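Local coordinates for protein pyridoxal 5'-phosphate synthase subunit PdxT (Thermus thermophilus, PDB 2YWD) that probably hydrolyses glutamine to glutamate and ammonia, passing the ammonia to its partner subunit PdxS for the synthesis of pyridoxal 5'-phosphate, at residues A84-A88 with Q97-G101; L75-G79 with F185-A189; G101-A105 with V161-V166. All blocks are in the same frame, centred on the assembly; numbering follows the deposited sequence.

The three contacts pack around parts of the strand and helix flanking Cys81, the predicted nucleophile. Contact 2 holds strand 76-80 against the C-terminal helix, and contact 1 packs the helix that follows it against the 97-101 loop; their centres lie about 16 Å apart, joined by Leu100 CD2 on Leu77 CD1 at 3.5 Å. Contact 3 shares Gly101 with contact 1, its centre about 11 Å from each of the others. Leu87 O probably accepts a hydrogen bond from Leu103 N, and Lys165 O one from Leu77 N. Between nearest side-chain atoms, Gln97 is about 3 Å from Ser50 and Arg109 of the predicted glutamine site, and Phe78 about 7 Å from Glu174 of the predicted charge relay.

Contact 1 (A84-A88 with Q97-G101); sequences AIWLA and QPRLG
One face of the Trp86 indole is covered by Leu100, whose CB sits 3.7 Å from the centroid of the six-membered ring and only 3° off its normal, a CH-pi contact. The backbone leading into Leu100, Arg99 C and Leu100 N, lies over this same face. Beyond it, Leu100 CD2 reaches Trp86 CZ3 at 3.7 Å and also meets Leu87 CD2, the two leucine side chains running alongside each other in one direction. The second flat group, the Arg99 guanidinium, has Ala88 O at its edge, near its plane. A chi1 of 61° sets CG between the backbone N and carbonyl carbon of Arg99, and the extended chain then runs past the end of the helix, with NH1 donating to a lone pair of Gln97 O at 2.7 Å. NH2 continues to Lys89 O.

Two N-H groups grip the carbonyl of Trp86: Leu100 N at 2.8 Å from Trp86 O, tilted from the carbonyl plane, and Gly101 N at 3.3 Å from the same oxygen, in that plane. Gly101, with its positive phi, lays its CA 3.2 Å from both Leu87 O and Ala88 O, so the loop closes over the carbonyl end of the helix. At the other end of segment 97-101, Gln97 NE2 rests on Ile85 CG2; NE2 is hydrogen-bonded to Ser50 OG and OE1 to Arg109 NH1, both predicted glutamine-binding residues. The helix thus closed off, 82-87, follows the probable nucleophile elbow at Cys81, as in class I glutamine amidotransferases.

Contact 2 (L75-G79 with F185-A189); sequences LALFG and FLELA
Phe185 opens the helical side by laying its ring against strand 76-79. Phe78 CB stands over the centre of one ring face, 3.4 Å from the centroid, a close CH-pi contact. With CG anti to the backbone N (chi1 172°), the Phe185 ring is carried from the helix to the strand, where it borders the peptide between Ala76 and Leu77: Ala76 O is near the ring plane at the edge, 3.6 Å from Phe185 CZ, and Leu77 O comes within 3.4 Å of Phe185 CE1. The Phe78 ring itself turns off obliquely, its plane at 47° to that of Phe185 and the centroids 5.3 Å apart. Phe185 also rests on Ala42, Ile44 and Leu167, so it spans the strands flanking 76-80.

One turn further on, Leu188 CD1 touches Ala76 CB at 4.1 Å. Ala189 closes the series: its CB lies 3.4 Å from Ala76 CB, a tight methyl-to-methyl approach that brings helix and strand backbones together, with CA atoms 5.2 Å apart. Ala76 CB therefore meets Phe185, Leu188 and Ala189 in turn. No hydrogen bond crosses the contact.

Strand 76-79 and helix 185-189 run nearly antiparallel, at 159°, their axes coming within 8.6 Å. Leu77 points away from the helix and packs on Val66 and Val70 of helix 62-71. Helices thus cover both faces of the central sheet, the layered alpha/beta core of class I glutamine amidotransferases, in which strand 76-80 leads to the nucleophile.

Contact 3 (G101-A105 with V161-V166); sequences GVLEA and VRQGKV
Gln163 reaches across to segment 101-105 and sets its amide against the backbone around Leu103. NE2 donates to Val102 O at 3.0 Å, approaching from above the carbonyl plane although the oxygen lies in the plane of the amide; OE1 accepts a nearly straight bond, 173°, from Glu104 N at 2.9 Å. The chain of Gln163, its CG turned opposite the backbone N (chi1 174°) and extended beyond, carries the amide across; the two bonds then fix its rotation. Glu104 CB lies 3.4 Å from Gln163 OE1; its chain bends at chi2, and the carboxylate plane comes to 16° from the amide plane.

The contact joins two sheets: Gln163 ends a strand of the large mixed sheet, whereas Leu103 begins strand 103-108 in the small three-stranded one. A type II' turn from Gln163 to Val166, with Gly164 next after Gln163, links that strand to 166-169, the neighbour of 76-80.

Leu103 forks over the strand that leads into this turn. Its CD1 lies across Gln163 CB at 3.7 Å, and the Leu103 and Val161 side chains pass at a slant, CD2 4.1 Å from Val161 CG2. Nearby, Val102 and Val166 approach tip to tip, CG1 of the former 4.2 Å from CG2 of the latter; both valines also pack on Leu87. The side chain of Arg162 leaves its backbone away from segment 101-105; its NE donates to Gly164 O at 2.8 Å, and NH1 is hydrogen-bonded to Tyr184 OH.

Contact 1 (A84-A88 with Q97-G101)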
# COMPACT_ATOMS: atom_id res chain seq x y z
N ALA A 84 3.06 -0.79 2.08
CA ALA A 84 3.25 0.45 2.82
C ALA A 84 4.73 0.61 3.16
O ALA A 84 5.28 1.71 3.11
CB ALA A 84 2.41 0.44 4.10
N ILE A 85 5.36 -0.50 3.52
CA ILE A 85 6.78 -0.49 3.85
C ILE A 85 7.59 -0.10 2.61
O ILE A 85 8.51 0.71 2.68
CB ILE A 85 7.22 -1.89 4.34
CG1 ILE A 85 6.54 -2.20 5.68
CG2 ILE A 85 8.74 -1.94 4.49
CD1 ILE A 85 6.62 -3.67 6.08
N TRP A 86 7.23 -0.69 1.47
CA TRP A 86 7.91 -0.42 0.20
C TRP A 86 7.84 1.06 -0.18
O TRP A 86 8.78 1.61 -0.75
CB TRP A 86 7.26 -1.25 -0.92
CG TRP A 86 7.99 -1.19 -2.22
CD1 TRP A 86 9.22 -1.72 -2.50
CD2 TRP A 86 7.52 -0.61 -3.45
NE1 TRP A 86 9.55 -1.49 -3.82
CE2 TRP A 86 8.52 -0.82 -4.42
CE3 TRP A 86 6.34 0.07 -3.81
CZ2 TRP A 86 8.38 -0.37 -5.74
CZ3 TRP A 86 6.21 0.52 -5.13
CH2 TRP A 86 7.23 0.29 -6.08
N LEU A 87 6.72 1.71 0.15
CA LEU A 87 6.53 3.12 -0.16
C LEU A 87 7.31 4.08 0.74
O LEU A 87 7.68 5.17 0.32
CB LEU A 87 5.04 3.48 -0.09
CG LEU A 87 4.09 2.84 -1.10
CD1 LEU A 87 2.64 3.08 -0.67
CD2 LEU A 87 4.34 3.43 -2.48
N ALA A 88 7.57 3.66 1.97
CA ALA A 88 8.26 4.49 2.96
C ALA A 88 9.67 4.95 2.60
O ALA A 88 10.50 4.17 2.15
CB ALA A 88 8.29 3.78 4.30
N GLN A 97 17.29 -1.24 2.89
CA GLN A 97 16.31 -2.15 2.31
C GLN A 97 15.75 -1.58 1.00
O GLN A 97 15.29 -0.44 0.95
CB GLN A 97 15.15 -2.40 3.28
CG GLN A 97 14.14 -3.42 2.75
CD GLN A 97 13.13 -3.85 3.79
OE1 GLN A 97 13.49 -4.16 4.93
NE2 GLN A 97 11.85 -3.88 3.41
N PRO A 98 15.80 -2.38 -0.08
CA PRO A 98 15.29 -1.94 -1.39
C PRO A 98 13.84 -1.48 -1.26
O PRO A 98 13.01 -2.22 -0.72
CB PRO A 98 15.43 -3.19 -2.25
CG PRO A 98 16.61 -3.89 -1.64
CD PRO A 98 16.36 -3.73 -0.16
N ARG A 99 13.54 -0.28 -1.74
CA ARG A 99 12.18 0.25 -1.65
C ARG A 99 12.01 1.45 -2.57
O ARG A 99 13.00 2.00 -3.06
CB ARG A 99 11.89 0.67 -0.22
CG ARG A 99 12.82 1.76 0.30
CD ARG A 99 12.55 2.04 1.77
NE ARG A 99 13.39 3.11 2.30
CZ ARG A 99 14.67 2.98 2.62
NH1 ARG A 99 15.28 1.81 2.48
NH2 ARG A 99 15.34 4.02 3.11
N LEU A 100 10.76 1.86 -2.78
CA LEU A 100 10.46 3.02 -3.63
C LEU A 100 10.82 4.29 -2.85
O LEU A 100 11.52 5.16 -3.37
CB LEU A 100 8.98 3.05 -4.01
CG LEU A 100 8.54 4.27 -4.83
CD1 LEU A 100 9.35 4.35 -6.13
CD2 LEU A 100 7.05 4.17 -5.14
N GLY A 101 10.33 4.38 -1.62
CA GLY A 101 10.63 5.52 -0.77
C GLY A 101 10.06 6.88 -1.12
O GLY A 101 10.67 7.90 -0.80

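Contact 2 (L75-G79 with F185-A189)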
# COMPACT_ATOMS: atom_id res chain seq x y z
N LEU A 75 0.48 8.05 -12.16
CA LEU A 75 0.25 6.76 -11.52
C LEU A 75 -0.00 6.87 -10.03
O LEU A 75 0.83 7.40 -9.29
CB LEU A 75 1.44 5.83 -11.76
CG LEU A 75 1.29 4.40 -11.22
CD1 LEU A 75 0.13 3.71 -11.93
CD2 LEU A 75 2.59 3.63 -11.42
N ALA A 76 -1.16 6.39 -9.59
CA ALA A 76 -1.52 6.41 -8.17
C ALA A 76 -1.09 5.09 -7.56
O ALA A 76 -1.14 4.05 -8.22
CB ALA A 76 -3.02 6.59 -8.01
N LEU A 77 -0.67 5.13 -6.30
CA LEU A 77 -0.20 3.94 -5.59
C LEU A 77 -0.94 3.71 -4.29
O LEU A 77 -1.26 4.65 -3.57
CB LEU A 77 1.29 4.09 -5.26
CG LEU A 77 2.26 4.35 -6.41
CD1 LEU A 77 3.66 4.55 -5.85
CD2 LEU A 77 2.23 3.17 -7.38
N PHE A 78 -1.19 2.44 -3.99
CA PHE A 78 -1.85 2.04 -2.75
C PHE A 78 -1.04 0.86 -2.23
O PHE A 78 -1.02 -0.21 -2.84
CB PHE A 78 -3.30 1.60 -3.01
CG PHE A 78 -4.08 1.24 -1.76
CD1 PHE A 78 -3.61 1.57 -0.49
CD2 PHE A 78 -5.31 0.58 -1.86
CE1 PHE A 78 -4.34 1.26 0.65
CE2 PHE A 78 -6.05 0.27 -0.72
CZ PHE A 78 -5.57 0.61 0.54
N GLY A 79 -0.33 1.07 -1.12
CA GLY A 79 0.47 0.01 -0.54
C GLY A 79 -0.16 -0.47 0.75
O GLY A 79 -0.53 0.33 1.60
N PHE A 185 -9.55 4.60 -3.26
CA PHE A 185 -8.28 4.68 -3.96
C PHE A 185 -8.47 4.90 -5.46
O PHE A 185 -7.81 5.75 -6.06
CB PHE A 185 -7.46 3.39 -3.73
CG PHE A 185 -6.21 3.31 -4.57
CD1 PHE A 185 -5.27 4.33 -4.55
CD2 PHE A 185 -6.00 2.21 -5.40
CE1 PHE A 185 -4.12 4.26 -5.35
CE2 PHE A 185 -4.85 2.13 -6.20
CZ PHE A 185 -3.91 3.16 -6.17
N LEU A 186 -9.37 4.14 -6.08
CA LEU A 186 -9.61 4.29 -7.51
C LEU A 186 -10.13 5.69 -7.84
O LEU A 186 -9.79 6.26 -8.87
CB LEU A 186 -10.60 3.24 -8.00
CG LEU A 186 -10.15 1.79 -7.85
CD1 LEU A 186 -11.11 0.88 -8.62
CD2 LEU A 186 -8.73 1.62 -8.37
N GLU A 187 -10.95 6.24 -6.95
CA GLU A 187 -11.49 7.58 -7.15
C GLU A 187 -10.37 8.61 -7.16
O GLU A 187 -10.35 9.50 -8.02
CB GLU A 187 -12.52 7.91 -6.06
CG GLU A 187 -13.82 7.13 -6.17
CD GLU A 187 -14.77 7.68 -7.23
OE1 GLU A 187 -15.33 8.77 -7.02
OE2 GLU A 187 -14.95 7.02 -8.28
N LEU A 188 -9.44 8.51 -6.22
CA LEU A 188 -8.35 9.47 -6.16
C LEU A 188 -7.37 9.26 -7.33
O LEU A 188 -6.64 10.18 -7.70
CB LEU A 188 -7.62 9.38 -4.81
CG LEU A 188 -6.69 8.21 -4.47
CD1 LEU A 188 -5.34 8.41 -5.16
CD2 LEU A 188 -6.49 8.16 -2.96
N ALA A 189 -7.37 8.06 -7.90
CA ALA A 189 -6.50 7.75 -9.04
C ALA A 189 -7.17 8.20 -10.33
O ALA A 189 -6.56 8.19 -11.40
CB ALA A 189 -6.22 6.26 -9.09

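Contact 3 (G101-A105 with V161-V166)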
# COMPACT_ATOMS: atom_id res chain seq x y z
N GLY A 101 10.33 4.38 -1.62
CA GLY A 101 10.63 5.52 -0.77
C GLY A 101 10.06 6.88 -1.12
O GLY A 101 10.67 7.90 -0.80
N VAL A 102 8.90 6.92 -1.76
CA VAL A 102 8.30 8.19 -2.14
C VAL A 102 7.47 8.80 -1.00
O VAL A 102 7.33 10.02 -0.91
CB VAL A 102 7.40 8.03 -3.40
CG1 VAL A 102 6.24 7.10 -3.10
CG2 VAL A 102 6.89 9.39 -3.85
N LEU A 103 6.92 7.95 -0.14
CA LEU A 103 6.11 8.42 0.97
C LEU A 103 6.97 8.97 2.11
O LEU A 103 7.85 8.28 2.62
CB LEU A 103 5.24 7.27 1.50
CG LEU A 103 4.36 7.56 2.71
CD1 LEU A 103 3.29 8.56 2.34
CD2 LEU A 103 3.73 6.26 3.21
N GLU A 104 6.73 10.22 2.49
CA GLU A 104 7.48 10.85 3.57
C GLU A 104 7.05 10.27 4.90
O GLU A 104 6.23 10.84 5.61
CB GLU A 104 7.25 12.36 3.58
CG GLU A 104 7.88 13.12 2.43
CD GLU A 104 9.40 12.99 2.39
OE1 GLU A 104 10.02 12.98 3.47
OE2 GLU A 104 9.96 12.93 1.28
N ALA A 105 7.61 9.12 5.24
CA ALA A 105 7.26 8.46 6.49
C ALA A 105 8.37 7.54 6.97
O ALA A 105 9.18 7.06 6.18
CB ALA A 105 5.97 7.67 6.31
N VAL A 161 -2.62 6.43 5.76
CA VAL A 161 -2.11 7.76 5.45
C VAL A 161 -2.11 8.02 3.95
O VAL A 161 -2.06 7.10 3.14
CB VAL A 161 -0.68 7.95 5.98
CG1 VAL A 161 -0.65 7.72 7.49
CG2 VAL A 161 0.28 7.00 5.28
N ARG A 162 -2.16 9.30 3.59
CA ARG A 162 -2.18 9.70 2.19
C ARG A 162 -1.26 10.88 1.91
O ARG A 162 -1.17 11.82 2.71
CB ARG A 162 -3.61 10.04 1.76
CG ARG A 162 -3.71 10.62 0.36
CD ARG A 162 -5.16 10.91 -0.04
NE ARG A 162 -5.23 11.54 -1.36
CZ ARG A 162 -6.36 11.85 -1.99
NH1 ARG A 162 -7.54 11.59 -1.44
NH2 ARG A 162 -6.31 12.43 -3.18
N GLN A 163 -0.57 10.81 0.78
CA GLN A 163 0.32 11.87 0.34
C GLN A 163 0.06 12.01 -1.15
O GLN A 163 0.63 11.27 -1.95
CB GLN A 163 1.78 11.48 0.59
CG GLN A 163 2.78 12.47 0.01
CD GLN A 163 4.20 11.99 0.15
OE1 GLN A 163 4.75 11.93 1.26
NE2 GLN A 163 4.82 11.63 -0.97
N GLY A 164 -0.81 12.94 -1.51
CA GLY A 164 -1.13 13.13 -2.92
C GLY A 164 -1.84 11.90 -3.45
O GLY A 164 -2.88 11.50 -2.93
N LYS A 165 -1.27 11.27 -4.48
CA LYS A 165 -1.87 10.08 -5.06
C LYS A 165 -1.26 8.79 -4.53
O LYS A 165 -1.37 7.73 -5.15
CB LYS A 165 -1.77 10.14 -6.59
CG LYS A 165 -2.76 11.12 -7.20
CD LYS A 165 -2.65 11.16 -8.71
CE LYS A 165 -3.82 11.93 -9.33
NZ LYS A 165 -3.93 13.31 -8.79
N VAL A 166 -0.61 8.89 -3.37
CA VAL A 166 0.02 7.74 -2.72
C VAL A 166 -0.75 7.45 -1.44
O VAL A 166 -0.87 8.32 -0.57
CB VAL A 166 1.49 8.02 -2.36
CG1 VAL A 166 2.09 6.82 -1.63
CG2 VAL A 166 2.29 8.31 -3.61